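Local atomic coordinates of dihydrodipicolinate synthase (Rhodopseudomonas palustris, PDB entry 3DZ1), a protein that probably acts as a 4-hydroxy-tetrahydrodipicolinate synthase, a TIM-barrel lyase of lysine biosynthesis that condenses pyruvate with aspartate semialdehyde. Residues Gln258-Ser263 / Ala285-Thr290; Lys266-Lys271 / Glu293-Leu298. All coordinates share one frame; numbering follows the deposited sequence.

Contact 1 (Gln258-Ser263 / Ala285-Thr290)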
ATOM      1  N   GLN A 258       8.316  15.140  -3.848  1.00 25.62           N
ATOM      2  CA  GLN A 258       7.294  14.597  -4.734  1.00 29.15           C
ATOM      3  C   GLN A 258       6.291  15.663  -5.159  1.00 29.59           C
ATOM      4  O   GLN A 258       5.781  16.412  -4.328  1.00 29.83           O
ATOM      5  CB  GLN A 258       6.567  13.441  -4.044  1.00 33.41           C
ATOM      6  CG  GLN A 258       7.440  12.214  -3.837  1.00 38.91           C
ATOM      7  CD  GLN A 258       7.927  11.625  -5.149  1.00 42.34           C
ATOM      8  OE1 GLN A 258       7.128  11.224  -5.997  1.00 44.79           O
ATOM      9  NE2 GLN A 258       9.243  11.573  -5.323  1.00 43.95           N
ATOM     10  N   GLY A 259       6.014  15.731  -6.458  1.00 29.65           N
ATOM     11  CA  GLY A 259       5.070  16.710  -6.971  1.00 29.80           C
ATOM     12  C   GLY A 259       5.689  18.077  -7.196  1.00 30.34           C
ATOM     13  O   GLY A 259       5.690  18.597  -8.318  1.00 31.34           O
ATOM     14  N   VAL A 260       6.221  18.660  -6.126  1.00 28.92           N
ATOM     15  CA  VAL A 260       6.852  19.972  -6.191  1.00 27.26           C
ATOM     16  C   VAL A 260       8.126  19.919  -7.034  1.00 24.62           C
ATOM     17  O   VAL A 260       8.509  20.906  -7.662  1.00 21.32           O
ATOM     18  CB  VAL A 260       7.221  20.477  -4.776  1.00 29.16           C
ATOM     19  CG1 VAL A 260       7.839  21.864  -4.861  1.00 30.21           C
ATOM     20  CG2 VAL A 260       5.989  20.492  -3.891  1.00 29.24           C
ATOM     21  N   GLY A 261       8.766  18.754  -7.043  1.00 22.53           N
ATOM     22  CA  GLY A 261       9.999  18.563  -7.785  1.00 20.91           C
ATOM     23  C   GLY A 261       9.979  19.006  -9.235  1.00 20.03           C
ATOM     24  O   GLY A 261      10.893  19.696  -9.686  1.00 18.49           O
ATOM     25  N   LEU A 262       8.949  18.604  -9.973  1.00 17.83           N
ATOM     26  CA  LEU A 262       8.839  18.977 -11.380  1.00 16.97           C
ATOM     27  C   LEU A 262       8.669  20.484 -11.516  1.00 13.94           C
ATOM     28  O   LEU A 262       9.213  21.099 -12.432  1.00 11.17           O
ATOM     29  CB  LEU A 262       7.648  18.267 -12.027  1.00 19.17           C
ATOM     30  CG  LEU A 262       7.442  18.543 -13.518  1.00 21.03           C
ATOM     31  CD1 LEU A 262       8.676  18.113 -14.304  1.00 20.66           C
ATOM     32  CD2 LEU A 262       6.215  17.791 -14.002  1.00 22.05           C
ATOM     33  N   SER A 263       7.904  21.072 -10.601  1.00 12.81           N
ATOM     34  CA  SER A 263       7.673  22.510 -10.618  1.00 12.59           C
ATOM     35  C   SER A 263       8.978  23.250 -10.383  1.00 11.81           C
ATOM     36  O   SER A 263       9.219  24.301 -10.979  1.00 12.08           O
ATOM     37  CB  SER A 263       6.662  22.906  -9.541  1.00 13.84           C
ATOM     38  OG  SER A 263       5.396  22.338  -9.824  1.00 17.52           O
ATOM     39  N   ALA A 285       0.688  21.338 -10.324  1.00 30.71           N
ATOM     40  CA  ALA A 285       0.598  22.705  -9.823  1.00 32.12           C
ATOM     41  C   ALA A 285       1.954  23.390  -9.813  1.00 32.25           C
ATOM     42  O   ALA A 285       2.970  22.765  -9.519  1.00 33.33           O
ATOM     43  CB  ALA A 285      -0.001  22.709  -8.417  1.00 31.91           C
ATOM     44  N   SER A 286       1.956  24.681 -10.135  1.00 31.69           N
ATOM     45  CA  SER A 286       3.182  25.471 -10.163  1.00 31.56           C
ATOM     46  C   SER A 286       3.586  25.912  -8.755  1.00 29.25           C
ATOM     47  O   SER A 286       2.824  25.762  -7.800  1.00 28.57           O
ATOM     48  CB  SER A 286       2.992  26.699 -11.055  1.00 33.56           C
ATOM     49  OG  SER A 286       4.179  27.468 -11.110  1.00 39.44           O
ATOM     50  N   LEU A 287       4.792  26.454  -8.632  1.00 26.45           N
ATOM     51  CA  LEU A 287       5.288  26.911  -7.339  1.00 23.75           C
ATOM     52  C   LEU A 287       4.564  28.163  -6.860  1.00 20.86           C
ATOM     53  O   LEU A 287       4.220  29.036  -7.660  1.00 19.79           O
ATOM     54  CB  LEU A 287       6.785  27.217  -7.420  1.00 23.40           C
ATOM     55  CG  LEU A 287       7.752  26.084  -7.760  1.00 25.07           C
ATOM     56  CD1 LEU A 287       9.151  26.659  -7.928  1.00 26.22           C
ATOM     57  CD2 LEU A 287       7.726  25.029  -6.664  1.00 24.91           C
ATOM     58  N   THR A 288       4.335  28.244  -5.552  1.00 17.92           N
ATOM     59  CA  THR A 288       3.697  29.413  -4.963  1.00 16.56           C
ATOM     60  C   THR A 288       4.742  30.523  -5.021  1.00 15.39           C
ATOM     61  O   THR A 288       5.923  30.256  -5.260  1.00 13.44           O
ATOM     62  CB  THR A 288       3.343  29.183  -3.484  1.00 16.31           C
ATOM     63  OG1 THR A 288       4.535  28.852  -2.758  1.00 16.04           O
ATOM     64  CG2 THR A 288       2.337  28.055  -3.334  1.00 16.32           C
ATOM     65  N   ASP A 289       4.315  31.763  -4.805  1.00 14.58           N
ATOM     66  CA  ASP A 289       5.239  32.895  -4.817  1.00 14.26           C
ATOM     67  C   ASP A 289       6.358  32.668  -3.797  1.00 13.08           C
ATOM     68  O   ASP A 289       7.528  32.937  -4.064  1.00 12.53           O
ATOM     69  CB  ASP A 289       4.490  34.189  -4.468  1.00 17.73           C
ATOM     70  CG  ASP A 289       5.346  35.431  -4.657  1.00 22.63           C
ATOM     71  OD1 ASP A 289       5.491  35.886  -5.810  1.00 25.76           O
ATOM     72  OD2 ASP A 289       5.880  35.950  -3.652  1.00 25.28           O
ATOM     73  N   THR A 290       5.991  32.160  -2.624  1.00 12.26           N
ATOM     74  CA  THR A 290       6.966  31.904  -1.568  1.00 10.99           C
ATOM     75  C   THR A 290       7.965  30.813  -1.944  1.00 11.32           C
ATOM     76  O   THR A 290       9.163  30.972  -1.734  1.00  9.79           O
ATOM     77  CB  THR A 290       6.254  31.529  -0.259  1.00 11.42           C
ATOM     78  OG1 THR A 290       5.482  32.652   0.185  1.00 14.26           O
ATOM     79  CG2 THR A 290       7.255  31.163   0.819  1.00 10.54           C
TER

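Contact 2 (Lys266-Lys271 / Glu293-Leu298)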
ATOM      1  N   LYS A 266      11.281  22.751 -13.739  1.00 11.07           N
ATOM      2  CA  LYS A 266      10.829  23.579 -14.846  1.00  9.81           C
ATOM      3  C   LYS A 266      10.978  25.070 -14.578  1.00 10.19           C
ATOM      4  O   LYS A 266      11.273  25.840 -15.493  1.00  8.55           O
ATOM      5  CB  LYS A 266       9.386  23.223 -15.208  1.00 10.92           C
ATOM      6  CG  LYS A 266       9.289  21.896 -15.971  1.00 13.80           C
ATOM      7  CD  LYS A 266       7.919  21.698 -16.600  1.00 13.97           C
ATOM      8  CE  LYS A 266       7.967  20.623 -17.673  1.00 14.76           C
ATOM      9  NZ  LYS A 266       6.673  20.505 -18.398  1.00 12.82           N
ATOM     10  N   TYR A 267      10.784  25.476 -13.328  1.00 10.06           N
ATOM     11  CA  TYR A 267      10.934  26.878 -12.960  1.00 10.22           C
ATOM     12  C   TYR A 267      12.385  27.311 -13.199  1.00 11.34           C
ATOM     13  O   TYR A 267      12.644  28.347 -13.806  1.00 10.48           O
ATOM     14  CB  TYR A 267      10.573  27.075 -11.484  1.00 13.09           C
ATOM     15  CG  TYR A 267      10.929  28.442 -10.938  1.00 15.85           C
ATOM     16  CD1 TYR A 267      10.258  29.585 -11.367  1.00 18.58           C
ATOM     17  CD2 TYR A 267      11.955  28.594 -10.004  1.00 15.77           C
ATOM     18  CE1 TYR A 267      10.600  30.850 -10.880  1.00 18.71           C
ATOM     19  CE2 TYR A 267      12.306  29.851  -9.511  1.00 16.27           C
ATOM     20  CZ  TYR A 267      11.626  30.974  -9.954  1.00 17.27           C
ATOM     21  OH  TYR A 267      11.975  32.215  -9.479  1.00 15.62           O
ATOM     22  N   VAL A 268      13.332  26.507 -12.729  1.00  8.34           N
ATOM     23  CA  VAL A 268      14.746  26.834 -12.891  1.00  8.77           C
ATOM     24  C   VAL A 268      15.224  26.740 -14.343  1.00  9.15           C
ATOM     25  O   VAL A 268      15.956  27.609 -14.818  1.00  7.73           O
ATOM     26  CB  VAL A 268      15.632  25.921 -12.009  1.00  8.71           C
ATOM     27  CG1 VAL A 268      17.101  26.234 -12.248  1.00  7.86           C
ATOM     28  CG2 VAL A 268      15.289  26.131 -10.536  1.00  9.67           C
ATOM     29  N   LEU A 269      14.808  25.695 -15.048  1.00  9.56           N
ATOM     30  CA  LEU A 269      15.220  25.527 -16.439  1.00 11.31           C
ATOM     31  C   LEU A 269      14.726  26.695 -17.291  1.00 11.46           C
ATOM     32  O   LEU A 269      15.354  27.056 -18.286  1.00 11.83           O
ATOM     33  CB  LEU A 269      14.693  24.201 -16.996  1.00 11.33           C
ATOM     34  CG  LEU A 269      15.336  22.950 -16.390  1.00 12.92           C
ATOM     35  CD1 LEU A 269      14.608  21.702 -16.872  1.00 12.04           C
ATOM     36  CD2 LEU A 269      16.808  22.897 -16.781  1.00 10.35           C
ATOM     37  N   LYS A 270      13.600  27.283 -16.897  1.00 11.45           N
ATOM     38  CA  LYS A 270      13.056  28.425 -17.627  1.00 11.34           C
ATOM     39  C   LYS A 270      13.923  29.636 -17.296  1.00 11.29           C
ATOM     40  O   LYS A 270      14.303  30.408 -18.174  1.00 10.63           O
ATOM     41  CB  LYS A 270      11.608  28.694 -17.198  1.00 13.51           C
ATOM     42  CG  LYS A 270      10.980  29.911 -17.868  1.00 13.20           C
ATOM     43  CD  LYS A 270       9.615  30.220 -17.273  1.00 18.18           C
ATOM     44  CE  LYS A 270       9.065  31.538 -17.798  1.00 19.39           C
ATOM     45  NZ  LYS A 270       7.854  31.965 -17.033  1.00 23.40           N
ATOM     46  N   LYS A 271      14.232  29.787 -16.013  1.00 11.29           N
ATOM     47  CA  LYS A 271      15.059  30.886 -15.538  1.00 12.76           C
ATOM     48  C   LYS A 271      16.445  30.813 -16.183  1.00 13.27           C
ATOM     49  O   LYS A 271      17.106  31.839 -16.374  1.00 11.60           O
ATOM     50  CB  LYS A 271      15.171  30.814 -14.013  1.00 14.42           C
ATOM     51  CG  LYS A 271      15.998  31.912 -13.382  1.00 20.97           C
ATOM     52  CD  LYS A 271      16.026  31.775 -11.858  1.00 23.75           C
ATOM     53  CE  LYS A 271      14.671  32.084 -11.235  1.00 23.57           C
ATOM     54  NZ  LYS A 271      14.295  33.511 -11.442  1.00 25.28           N
ATOM     55  N   GLU A 293      10.497  32.141  -4.228  1.00  9.30           N
ATOM     56  CA  GLU A 293      11.482  32.963  -3.526  1.00  8.76           C
ATOM     57  C   GLU A 293      12.513  32.064  -2.844  1.00  9.84           C
ATOM     58  O   GLU A 293      13.714  32.336  -2.884  1.00 10.06           O
ATOM     59  CB  GLU A 293      10.793  33.842  -2.473  1.00 10.19           C
ATOM     60  CG  GLU A 293      11.692  34.894  -1.815  1.00 11.19           C
ATOM     61  CD  GLU A 293      12.761  34.304  -0.912  1.00 13.60           C
ATOM     62  OE1 GLU A 293      12.465  33.317  -0.213  1.00 15.21           O
ATOM     63  OE2 GLU A 293      13.894  34.836  -0.881  1.00 13.01           O
ATOM     64  N   GLU A 294      12.037  30.996  -2.212  1.00  9.14           N
ATOM     65  CA  GLU A 294      12.930  30.068  -1.524  1.00  9.42           C
ATOM     66  C   GLU A 294      13.903  29.437  -2.515  1.00  9.01           C
ATOM     67  O   GLU A 294      15.088  29.299  -2.220  1.00  8.03           O
ATOM     68  CB  GLU A 294      12.120  28.990  -0.797  1.00  9.32           C
ATOM     69  CG  GLU A 294      11.131  29.570   0.216  1.00 10.50           C
ATOM     70  CD  GLU A 294      10.264  28.520   0.877  1.00 10.64           C
ATOM     71  OE1 GLU A 294       9.822  27.589   0.177  1.00  9.84           O
ATOM     72  OE2 GLU A 294      10.011  28.635   2.095  1.00 10.18           O
ATOM     73  N   VAL A 295      13.400  29.051  -3.684  1.00  8.07           N
ATOM     74  CA  VAL A 295      14.255  28.465  -4.712  1.00  8.84           C
ATOM     75  C   VAL A 295      15.261  29.528  -5.155  1.00  7.91           C
ATOM     76  O   VAL A 295      16.444  29.241  -5.326  1.00  7.54           O
ATOM     77  CB  VAL A 295      13.439  27.999  -5.941  1.00  7.49           C
ATOM     78  CG1 VAL A 295      14.387  27.578  -7.074  1.00  8.22           C
ATOM     79  CG2 VAL A 295      12.535  26.833  -5.547  1.00  9.09           C
ATOM     80  N   ASP A 296      14.782  30.756  -5.342  1.00  8.51           N
ATOM     81  CA  ASP A 296      15.655  31.855  -5.747  1.00  8.86           C
ATOM     82  C   ASP A 296      16.760  32.056  -4.718  1.00  9.39           C
ATOM     83  O   ASP A 296      17.908  32.331  -5.070  1.00 10.49           O
ATOM     84  CB  ASP A 296      14.871  33.165  -5.888  1.00  8.23           C
ATOM     85  CG  ASP A 296      13.948  33.176  -7.092  1.00 10.72           C
ATOM     86  OD1 ASP A 296      14.112  32.312  -7.978  1.00 11.11           O
ATOM     87  OD2 ASP A 296      13.063  34.060  -7.157  1.00 11.20           O
ATOM     88  N   TYR A 297      16.410  31.932  -3.441  1.00 10.20           N
ATOM     89  CA  TYR A 297      17.388  32.106  -2.371  1.00 10.41           C
ATOM     90  C   TYR A 297      18.492  31.057  -2.492  1.00 10.55           C
ATOM     91  O   TYR A 297      19.679  31.376  -2.406  1.00 10.46           O
ATOM     92  CB  TYR A 297      16.713  31.989  -1.001  1.00 11.48           C
ATOM     93  CG  TYR A 297      17.652  32.223   0.161  1.00 14.93           C
ATOM     94  CD1 TYR A 297      18.244  33.469   0.366  1.00 14.26           C
ATOM     95  CD2 TYR A 297      17.953  31.199   1.055  1.00 16.69           C
ATOM     96  CE1 TYR A 297      19.114  33.688   1.440  1.00 15.26           C
ATOM     97  CE2 TYR A 297      18.819  31.408   2.132  1.00 16.14           C
ATOM     98  CZ  TYR A 297      19.394  32.652   2.318  1.00 16.04           C
ATOM     99  OH  TYR A 297      20.238  32.854   3.387  1.00 13.20           O
ATOM    100  N   LEU A 298      18.098  29.805  -2.691  1.00  9.71           N
ATOM    101  CA  LEU A 298      19.065  28.723  -2.826  1.00  9.42           C
ATOM    102  C   LEU A 298      19.953  28.965  -4.044  1.00 10.37           C
ATOM    103  O   LEU A 298      21.168  28.752  -3.992  1.00 10.53           O
ATOM    104  CB  LEU A 298      18.345  27.380  -2.959  1.00  9.24           C
ATOM    105  CG  LEU A 298      17.538  26.931  -1.734  1.00  8.42           C
ATOM    106  CD1 LEU A 298      16.878  25.593  -2.021  1.00  9.52           C
ATOM    107  CD2 LEU A 298      18.451  26.831  -0.518  1.00 10.20           C
TER
HETATM  108  O   HOH W   1      13.042  35.351  -9.612  1.00 19.50           O

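Contact 1 (Gln258-Ser263 / Ala285-Thr290)
S263, in the first turn of helix 260-271, lies against the extended chain at S286, their CA atoms 5.4 Å apart, close enough for a short side chain to reach across. S263 points at this chain, and a small residue suits such close quarters. Its OG lies beside its own backbone N (chi1 -65°), which places the hydroxyl next to the carbonyl of A285. S263 OG comes within 2.5 Å of A285 O, unusually short, so that bond is doubtful in detail; Q280 OE1 is a second possible acceptor for the one proton. A285 and S286 meet the helix mainly through their backbone, with the CB of S286 directed away from it.

The apolar half of the contact belongs to L287. Its side chain starts alongside the helix, but its branched end turns inward: CD2 sits 3.6 Å from V260 CG1 and 3.7 Å from S263 CB. V260 sends CG1 anti to its backbone N (chi1 -178°), and the two side chains cross at roughly a right angle, methyl against methyl. Leucine's fork suits the place, because the other branch, CD1, passes S263 O at 3.9 Å and continues along the helix toward Y267; the side chain also touches V264. L287 N is buried here and finds no partner in the model.

Directly after L287, T288 takes the N-cap position, which suits its short hydroxyl side chain: OG1 bonds A291 N and also E177 of the second subunit. V260 packs on P174 of that subunit. A polar cap preceded by a buried leucine thus starts helix 289-301 and ties its approach to helix 260-271, within the helical C-terminal extension that follows the TIM barrel in the DapA family.

Contact 2 (Lys266-Lys271 / Glu293-Leu298)
Y267, V268 and V295 form the apolar part of a helix-helix contact in which the two short axes approach to 11.4 Å and cross at -58°. V295 points toward the facing helix, where its CG1 lies 3.9 Å from V268 CG2 and equally close to Y267 CE2. The valines' methyls meet at van der Waals distance, and their short, beta-branched side chains have few rotamers. The tyrosine runs past V295 in the opposite direction and meets CG1 with its ring edge, leaving its hydroxyl to reach farther.

That hydroxyl makes the hydrogen bond across the interface: Y267 OH donates to D296 OD1 at 2.6 Å. The oxygen is met on its syn side, 16° out of the carboxylate plane; the two side chains cross at about a right angle, with ring and carboxylate planes 33° apart.

Charge adds a looser link. The chain of K271 bends at chi3 and chi4, bringing CE to 3.3 Å from D296 OD1, while NZ makes a long salt bridge of 3.7 Å to the same oxygen. Water 1 bridges the pair, accepting from K271 NZ (2.9 Å) and donating to D296 OD2 (2.8 Å). Both carboxylate oxygens are therefore engaged, which should help fix its rotation.

Helices 260-271 and 289-301 thus pack together in the C-terminal helical region after the barrel, with Y254 of helix 238-255 behind V295, while E294 and Y297 meet the second subunit.

Contacts 1 and 2 lie on the same pair of helices, 260-271 and 289-301, their centres about 10 Å apart, and their segments alternate along the chain. L287 joins them: its CD1 comes within 3.9 Å of Y267 CB and 4.1 Å of V295 CG2, so the apolar packing continues from the helix starts of contact 1 into the crossing of contact 2. Polar links, at S263 in one and D296 in the other, accompany this shared apolar seam. Both contacts reach the second subunit, and both lie away from M217, the predicted pyruvate-binding residue in the barrel; they join parts of the C-terminal helical region.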